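Local coordinates for lipoprotein LpqN (Mycobacterium tuberculosis, PDB 6MNA), which takes part in cell envelope biogenesis, binds the periplasmic loop domains of the mycolate transporters MmpL3 and MmpL11, and is a virulence factor required for intracellular survival, at residues L180-Q185 with A205-T210; A167-G172 with A184-V189; R101-G106 with V122-K127. All coordinates share one frame; numbering follows the deposited sequence.

Contacts 1 and 2 lie on opposite edges of strand 179-192, where their segments overlap at A184 and Q185. Contact 1 joins it to the end of strand 195-206, and contact 2 to strand 165-176. Contact 2 is buried near the middle of the chain; contact 1, farther out, and contact 3 are partly buried. Contact 3 belongs to the same antiparallel sheet, on strand 120-130, the other neighbour of strand 195-206. Their chemistry differs with place: hydroxyls, a water and a charged arginine at the open end of the hairpin in contact 1, regular backbone pairing beneath a decanoyl chain in contact 2, and a turn packed through a tyrosine ring in contact 3. The bound decanoyl glucose touches contacts 1 and 2.

Contact 1 (L180-Q185 with A205-T210); sequences LRTVAQ and ALDDET. With U2D (6-O-decanoyl-alpha-D-glucopyranose), chain B.
The hydroxyl OG1 of T182 is held from two directions, by T210 OG1 at a short 2.5 Å and by a water shared with D207 OD1, to which it donates. The hydroxyl pair ties the start of helix 210-223 to strand 179-192. T210 itself is fixed by D207 O, which accepts from T210 OG1, on a lone pair in the carbonyl plane, and from T210 N. This is the open end of a beta hairpin formed by strands 179-192 and 195-206, part of the antiparallel sheet of the LpqN domain. T182 and A205 form its last hydrogen-bonded pair, with T182 N to A205 O at 2.8 Å and A205 N to T182 O at 3.0 Å. Beyond it the second strand turns into a 3-10 segment, and D207 N reaches L180 O at 3.0 Å, tilted 31° from the carbonyl plane. With OG1 beside the backbone N (chi1 -67°), T182 turns CG2 towards the ligand, 3.6 Å from O6 of the decanoyl glucose. The guanidinium of R181, salt-bridged to D117 and D204, lays one face over A205 C and L206 N, while its NH1 meets L206 CD2 at 3.4 Å.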
# COMPACT_ATOMS: atom_id res chain seq x y z
N LEU A 180 -9.47 -4.44 -17.87
CA LEU A 180 -9.89 -4.01 -16.54
C LEU A 180 -9.03 -4.67 -15.48
O LEU A 180 -8.85 -5.90 -15.48
CB LEU A 180 -11.35 -4.35 -16.30
CG LEU A 180 -12.01 -3.55 -15.18
CD1 LEU A 180 -12.15 -2.09 -15.63
CD2 LEU A 180 -13.39 -4.17 -14.83
N ARG A 181 -8.56 -3.86 -14.51
CA ARG A 181 -7.76 -4.36 -13.41
C ARG A 181 -8.38 -3.93 -12.08
O ARG A 181 -8.98 -2.87 -11.99
CB ARG A 181 -6.31 -3.81 -13.48
CG ARG A 181 -5.68 -3.89 -14.89
CD ARG A 181 -4.16 -3.55 -14.82
NE ARG A 181 -3.48 -4.48 -13.93
CZ ARG A 181 -2.96 -5.64 -14.31
NH1 ARG A 181 -3.03 -6.00 -15.59
NH2 ARG A 181 -2.38 -6.44 -13.43
N THR A 182 -8.25 -4.80 -11.09
CA THR A 182 -8.62 -4.48 -9.72
C THR A 182 -7.39 -3.94 -9.01
O THR A 182 -6.33 -4.56 -9.07
CB THR A 182 -9.14 -5.71 -8.99
OG1 THR A 182 -10.39 -6.10 -9.58
CG2 THR A 182 -9.40 -5.41 -7.52
N VAL A 183 -7.53 -2.80 -8.36
CA VAL A 183 -6.38 -2.23 -7.62
C VAL A 183 -6.89 -1.82 -6.25
O VAL A 183 -8.07 -1.46 -6.07
CB VAL A 183 -5.80 -1.05 -8.40
CG1 VAL A 183 -6.85 0.07 -8.59
CG2 VAL A 183 -4.50 -0.54 -7.75
N ALA A 184 -6.02 -1.91 -5.27
CA ALA A 184 -6.40 -1.43 -3.95
C ALA A 184 -5.12 -0.96 -3.28
O ALA A 184 -4.03 -1.42 -3.60
CB ALA A 184 -7.09 -2.48 -3.11
N GLN A 185 -5.29 -0.04 -2.35
CA GLN A 185 -4.15 0.46 -1.59
C GLN A 185 -4.58 0.67 -0.14
O GLN A 185 -5.62 1.29 0.11
CB GLN A 185 -3.64 1.74 -2.20
CG GLN A 185 -2.48 2.31 -1.45
CD GLN A 185 -2.01 3.58 -2.06
OE1 GLN A 185 -2.70 4.59 -2.01
NE2 GLN A 185 -0.80 3.55 -2.61
N ALA A 205 -4.39 -6.73 -9.77
CA ALA A 205 -4.61 -7.99 -10.47
C ALA A 205 -5.59 -7.72 -11.60
O ALA A 205 -6.31 -6.72 -11.60
CB ALA A 205 -5.17 -9.08 -9.56
N LEU A 206 -5.60 -8.63 -12.56
CA LEU A 206 -6.67 -8.60 -13.56
C LEU A 206 -8.02 -8.78 -12.88
O LEU A 206 -8.14 -9.48 -11.88
CB LEU A 206 -6.43 -9.70 -14.58
CG LEU A 206 -5.21 -9.48 -15.48
CD1 LEU A 206 -4.93 -10.78 -16.25
CD2 LEU A 206 -5.38 -8.29 -16.44
N ASP A 207 -9.06 -8.21 -13.52
CA ASP A 207 -10.42 -8.28 -12.99
C ASP A 207 -10.82 -9.70 -12.61
O ASP A 207 -11.38 -9.94 -11.54
CB ASP A 207 -11.40 -7.70 -14.03
CG ASP A 207 -12.85 -7.77 -13.56
OD1 ASP A 207 -13.17 -7.05 -12.60
OD2 ASP A 207 -13.64 -8.55 -14.15
N ASP A 208 -10.51 -10.68 -13.47
CA ASP A 208 -11.02 -12.02 -13.19
C ASP A 208 -10.38 -12.66 -11.98
O ASP A 208 -10.89 -13.68 -11.49
CB ASP A 208 -10.82 -12.92 -14.42
CG ASP A 208 -11.63 -14.21 -14.34
OD1 ASP A 208 -12.82 -14.16 -13.91
OD2 ASP A 208 -11.09 -15.27 -14.71
N GLU A 209 -9.27 -12.12 -11.47
CA GLU A 209 -8.65 -12.61 -10.25
C GLU A 209 -8.89 -11.68 -9.07
O GLU A 209 -8.14 -11.71 -8.08
CB GLU A 209 -7.14 -12.84 -10.50
CG GLU A 209 -6.93 -13.92 -11.57
CD GLU A 209 -5.51 -14.06 -12.08
OE1 GLU A 209 -4.86 -15.07 -11.71
OE2 GLU A 209 -5.06 -13.19 -12.87
N THR A 210 -9.94 -10.85 -9.14
CA THR A 210 -10.31 -10.01 -8.00
C THR A 210 -10.42 -10.82 -6.72
O THR A 210 -9.98 -10.37 -5.65
CB THR A 210 -11.63 -9.28 -8.27
OG1 THR A 210 -11.46 -8.38 -9.36
CG2 THR A 210 -12.08 -8.47 -7.03
C1 U2D B . -14.44 -2.47 -5.38
C2 U2D B . -15.11 -1.41 -4.42
C3 U2D B . -14.54 -1.51 -2.97
C4 U2D B . -14.19 -2.96 -2.80
C5 U2D B . -12.92 -3.09 -3.73
C6 U2D B . -12.44 -4.51 -3.99
CAX U2D B . -10.09 -4.57 -3.54
CAY U2D B . -9.59 -5.98 -3.76
CAZ U2D B . -9.03 -6.61 -2.48
CBA U2D B . -7.64 -6.10 -2.15
CBB U2D B . -7.62 -5.08 -0.98
CBC U2D B . -6.11 -4.96 -0.79
CBD U2D B . -5.85 -3.82 0.16
CBE U2D B . -4.30 -3.54 0.11
CBF U2D B . -3.62 -4.80 0.61
CBG U2D B . -4.06 -5.17 2.05
O11 U2D B . -10.55 -4.43 -2.19
O2 U2D B . -14.93 -0.04 -4.86
O3 U2D B . -15.44 -0.98 -1.97
O4 U2D B . -13.88 -3.31 -1.43
O5 U2D B . -13.07 -2.53 -5.08
O6 U2D B . -11.12 -4.32 -4.51
O HOH W 1 -11.65 -4.97 -11.74

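Contact 2 (A167-G172 with A184-V189); sequences AWQLGG and AQKTVV. With U2D (6-O-decanoyl-alpha-D-glucopyranose), chain B.
Both Q169 and K186 set CG opposite the backbone N (chi1 175° and -175°); the two residues already share a face of the sheet as a non-hydrogen-bonded pair, and these torsions extend both chains out from it, where they cross at a slant. The extended Q169 chain brings OE1 to 3.6 Å from K186 CD, and the bend of K186 at chi3 (-149°) carries CE to 3.9 Å from A167 CB. The lysine NZ is bound elsewhere, to T161 O, with a long, weak ion pair to D221.

Strands 165-176 and 179-192 form an antiparallel beta hairpin in regular register. W168 and T187 are a hydrogen-bonded pair with both bonds at 2.8 Å, from W168 N to T187 O and from T187 N to W168 O; L170 and Q185 form the next such pair. At the intervening non-hydrogen-bonded pair, K186 CA-H points to W168 O and Q169 CA-H to Q185 O.

The face bearing A167, Q169, A184 and K186 receives the lipid. A184 CB meets ligand CBB at 3.4 Å, and the Q169 amide carbon CD lies 3.6 Å from CBD farther along the acyl chain. G171, lacking a side chain, lets the ester carbon CAX approach, and its O accepts the sugar hydroxyl O2 at 3.1 Å; S154 N gives the ligand another hydrogen bond.

On the other face W168, L170 and Q185 pack against helix 142-146, while V189 meets helix 134-140. Strand 152-162 adjoins strand 165-176 on its outer edge, and strand 195-206 adjoins strand 179-192.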
# COMPACT_ATOMS: atom_id res chain seq x y z
N ALA A 167 -5.19 3.66 9.60
CA ALA A 167 -4.93 3.37 8.19
C ALA A 167 -6.10 3.85 7.35
O ALA A 167 -7.15 4.25 7.86
CB ALA A 167 -4.72 1.87 7.99
N TRP A 168 -5.91 3.80 6.03
CA TRP A 168 -6.95 4.10 5.07
C TRP A 168 -6.87 3.07 3.96
O TRP A 168 -5.79 2.71 3.52
CB TRP A 168 -6.78 5.49 4.48
CG TRP A 168 -7.97 5.89 3.77
CD1 TRP A 168 -8.25 5.71 2.44
CD2 TRP A 168 -9.11 6.54 4.33
NE1 TRP A 168 -9.48 6.21 2.16
CE2 TRP A 168 -10.04 6.71 3.30
CE3 TRP A 168 -9.45 6.97 5.63
CZ2 TRP A 168 -11.29 7.31 3.49
CZ3 TRP A 168 -10.74 7.59 5.81
CH2 TRP A 168 -11.61 7.73 4.75
N GLN A 169 -8.01 2.60 3.50
CA GLN A 169 -8.00 1.64 2.42
C GLN A 169 -8.99 2.05 1.37
O GLN A 169 -10.11 2.46 1.70
CB GLN A 169 -8.33 0.24 2.91
CG GLN A 169 -8.42 -0.73 1.75
CD GLN A 169 -8.27 -2.17 2.20
OE1 GLN A 169 -7.45 -2.47 3.07
NE2 GLN A 169 -9.06 -3.06 1.59
N LEU A 170 -8.58 1.98 0.11
CA LEU A 170 -9.56 2.10 -0.95
C LEU A 170 -9.22 1.15 -2.08
O LEU A 170 -8.07 0.79 -2.31
CB LEU A 170 -9.66 3.51 -1.49
CG LEU A 170 -8.72 3.99 -2.53
CD1 LEU A 170 -9.17 5.30 -3.18
CD2 LEU A 170 -7.34 4.17 -1.81
N GLY A 171 -10.25 0.78 -2.81
CA GLY A 171 -10.07 -0.16 -3.91
C GLY A 171 -11.03 0.19 -5.01
O GLY A 171 -11.96 0.98 -4.84
N GLY A 172 -10.74 -0.35 -6.19
CA GLY A 172 -11.58 -0.12 -7.34
C GLY A 172 -11.01 -0.84 -8.54
O GLY A 172 -10.24 -1.79 -8.42
N ALA A 184 -6.02 -1.91 -5.27
CA ALA A 184 -6.40 -1.43 -3.95
C ALA A 184 -5.12 -0.96 -3.28
O ALA A 184 -4.03 -1.42 -3.60
CB ALA A 184 -7.09 -2.48 -3.11
N GLN A 185 -5.29 -0.04 -2.35
CA GLN A 185 -4.15 0.46 -1.59
C GLN A 185 -4.58 0.67 -0.14
O GLN A 185 -5.62 1.29 0.11
CB GLN A 185 -3.64 1.74 -2.20
CG GLN A 185 -2.48 2.31 -1.45
CD GLN A 185 -2.01 3.58 -2.06
OE1 GLN A 185 -2.70 4.59 -2.01
NE2 GLN A 185 -0.80 3.55 -2.61
N LYS A 186 -3.82 0.09 0.78
CA LYS A 186 -3.95 0.41 2.20
C LYS A 186 -2.75 1.24 2.62
O LYS A 186 -1.60 0.86 2.34
CB LYS A 186 -4.07 -0.85 3.04
CG LYS A 186 -4.33 -0.59 4.53
CD LYS A 186 -4.70 -1.91 5.26
CE LYS A 186 -5.65 -1.63 6.42
NZ LYS A 186 -6.20 -2.85 7.08
N THR A 187 -3.01 2.37 3.25
CA THR A 187 -1.96 3.25 3.76
C THR A 187 -2.04 3.23 5.28
O THR A 187 -3.12 3.41 5.84
CB THR A 187 -2.15 4.69 3.25
OG1 THR A 187 -2.09 4.73 1.80
CG2 THR A 187 -1.10 5.64 3.79
N VAL A 188 -0.91 2.97 5.93
CA VAL A 188 -0.86 2.91 7.39
C VAL A 188 0.11 3.98 7.85
O VAL A 188 1.23 4.06 7.34
CB VAL A 188 -0.39 1.54 7.92
CG1 VAL A 188 -0.56 1.51 9.41
CG2 VAL A 188 -1.06 0.38 7.24
N VAL A 189 -0.31 4.77 8.84
CA VAL A 189 0.52 5.83 9.38
C VAL A 189 1.01 5.38 10.75
O VAL A 189 0.23 4.99 11.62
CB VAL A 189 -0.22 7.17 9.43
CG1 VAL A 189 0.68 8.24 9.95
CG2 VAL A 189 -0.61 7.53 8.02
C1 U2D B . -14.44 -2.47 -5.38
C2 U2D B . -15.11 -1.41 -4.42
C3 U2D B . -14.54 -1.51 -2.97
C4 U2D B . -14.19 -2.96 -2.80
C5 U2D B . -12.92 -3.09 -3.73
C6 U2D B . -12.44 -4.51 -3.99
CAX U2D B . -10.09 -4.57 -3.54
CAY U2D B . -9.59 -5.98 -3.76
CAZ U2D B . -9.03 -6.61 -2.48
CBA U2D B . -7.64 -6.10 -2.15
CBB U2D B . -7.62 -5.08 -0.98
CBC U2D B . -6.11 -4.96 -0.79
CBD U2D B . -5.85 -3.82 0.16
CBE U2D B . -4.30 -3.54 0.11
CBF U2D B . -3.62 -4.80 0.61
CBG U2D B . -4.06 -5.17 2.05
O11 U2D B . -10.55 -4.43 -2.19
O2 U2D B . -14.93 -0.04 -4.86
O3 U2D B . -15.44 -0.98 -1.97
O4 U2D B . -13.88 -3.31 -1.43
O5 U2D B . -13.07 -2.53 -5.08
O6 U2D B . -11.12 -4.32 -4.51

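Contact 3 (R101-G106 with V122-K127); sequences RAPYGG and VAILSK
Two backbone hydrogen bonds clasp A123 between Y104 and G105. Y104 N gives its hydrogen to A123 O at 2.8 Å from well above the carbonyl plane, 38° out of it, whereas A123 N reaches G105 O at 2.9 Å along a nearly straight bond, 167° at the hydrogen. The chain folds back on itself here in a type I beta turn from A102 to G105, closed by G105 N to A102 O. G105 has a positive phi, a value that glycine adopts readily.

This turn ends the loop that links strands 93-96 and 106-109 and delivers the chain into the latter, the neighbour of strand 120-130 in the antiparallel sheet. The first step of that pairing is G106 opposite V122, a non-hydrogen-bonded pair whose CA atoms are 4.1 Å apart.

Aromatic contact centres on Y104. With CG opposite the backbone N (chi1 -160°), the ring runs alongside L125, pointing the same way. L125 CB sits over one face in a CH-pi contact, 3.8 Å from the ring centroid, and L125 CD1 continues along it to meet CE1 at 3.6 Å. A123 CB lies near the ring plane at an edge. Outside the two segments, H77 stacks with the tyrosine, and I85 of strand 84-86 touches both Y104 and L125.

Apolar packing joins the residues of the turn to the strand. A102 CB touches V122 CG2 at 4.1 Å. P103 bridges two residues, with CD against V122 CG1 and CG against I124 CG1. At the margin of the contact the charged guanidinium of R101 makes a loose, oblique approach to the valine methyl, NH2 lying 4.3 Å from V122 CG2.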
# COMPACT_ATOMS: atom_id res chain seq x y z
N ARG A 101 11.23 -3.17 -7.85
CA ARG A 101 9.82 -3.41 -8.14
C ARG A 101 8.99 -3.58 -6.87
O ARG A 101 7.77 -3.38 -6.92
CB ARG A 101 9.67 -4.68 -9.00
CG ARG A 101 9.29 -4.45 -10.48
CD ARG A 101 8.34 -5.56 -10.96
NE ARG A 101 7.05 -5.52 -10.26
CZ ARG A 101 6.22 -6.55 -10.10
NH1 ARG A 101 6.54 -7.75 -10.58
NH2 ARG A 101 5.08 -6.38 -9.45
N ALA A 102 9.61 -3.97 -5.75
CA ALA A 102 8.89 -4.26 -4.50
C ALA A 102 9.74 -3.69 -3.38
O ALA A 102 10.50 -4.41 -2.73
CB ALA A 102 8.68 -5.75 -4.32
N PRO A 103 9.66 -2.38 -3.16
CA PRO A 103 10.64 -1.70 -2.31
C PRO A 103 10.75 -2.23 -0.90
O PRO A 103 11.85 -2.26 -0.34
CB PRO A 103 10.11 -0.26 -2.33
CG PRO A 103 9.51 -0.14 -3.66
CD PRO A 103 8.82 -1.43 -3.89
N TYR A 104 9.64 -2.64 -0.31
CA TYR A 104 9.64 -3.24 1.02
C TYR A 104 9.15 -4.67 0.96
O TYR A 104 8.58 -5.20 1.92
CB TYR A 104 8.81 -2.41 1.98
CG TYR A 104 9.06 -2.61 3.44
CD1 TYR A 104 10.22 -2.11 4.05
CD2 TYR A 104 8.14 -3.27 4.23
CE1 TYR A 104 10.42 -2.26 5.39
CE2 TYR A 104 8.35 -3.43 5.60
CZ TYR A 104 9.50 -2.93 6.16
OH TYR A 104 9.70 -3.08 7.50
N GLY A 105 9.42 -5.32 -0.15
CA GLY A 105 9.02 -6.69 -0.31
C GLY A 105 7.59 -6.74 -0.78
O GLY A 105 6.96 -5.72 -1.08
N GLY A 106 7.07 -7.94 -0.87
CA GLY A 106 5.75 -8.12 -1.45
C GLY A 106 5.44 -9.58 -1.54
O GLY A 106 6.23 -10.44 -1.14
N VAL A 122 2.37 -5.45 -3.18
CA VAL A 122 3.71 -4.92 -2.99
C VAL A 122 3.65 -3.94 -1.83
O VAL A 122 2.70 -3.18 -1.69
CB VAL A 122 4.17 -4.24 -4.29
CG1 VAL A 122 5.12 -3.14 -4.02
CG2 VAL A 122 4.75 -5.32 -5.25
N ALA A 123 4.69 -3.93 -1.02
CA ALA A 123 4.77 -3.00 0.09
C ALA A 123 5.84 -1.94 -0.15
O ALA A 123 6.89 -2.20 -0.78
CB ALA A 123 5.06 -3.77 1.38
N ILE A 124 5.57 -0.74 0.33
CA ILE A 124 6.50 0.38 0.33
C ILE A 124 6.51 1.00 1.73
O ILE A 124 5.45 1.19 2.32
CB ILE A 124 6.12 1.46 -0.69
CG1 ILE A 124 5.82 0.85 -2.07
CG2 ILE A 124 7.23 2.51 -0.73
CD1 ILE A 124 5.13 1.83 -2.98
N LEU A 125 7.68 1.29 2.26
CA LEU A 125 7.75 1.90 3.58
C LEU A 125 8.61 3.15 3.48
O LEU A 125 9.78 3.08 3.04
CB LEU A 125 8.32 0.93 4.61
CG LEU A 125 7.89 0.87 6.09
CD1 LEU A 125 9.06 0.68 7.06
CD2 LEU A 125 6.94 1.97 6.56
N SER A 126 8.05 4.26 3.88
CA SER A 126 8.74 5.53 3.84
C SER A 126 8.82 6.14 5.24
O SER A 126 7.92 5.96 6.05
CB SER A 126 8.05 6.51 2.95
OG SER A 126 7.91 5.97 1.67
N LYS A 127 9.89 6.91 5.45
CA LYS A 127 10.12 7.65 6.68
C LYS A 127 9.98 9.13 6.38
O LYS A 127 10.70 9.66 5.52
CB LYS A 127 11.51 7.36 7.26
CG LYS A 127 11.73 7.96 8.62
CD LYS A 127 13.18 7.68 9.05
CE LYS A 127 13.44 8.23 10.40
NZ LYS A 127 14.88 7.94 10.80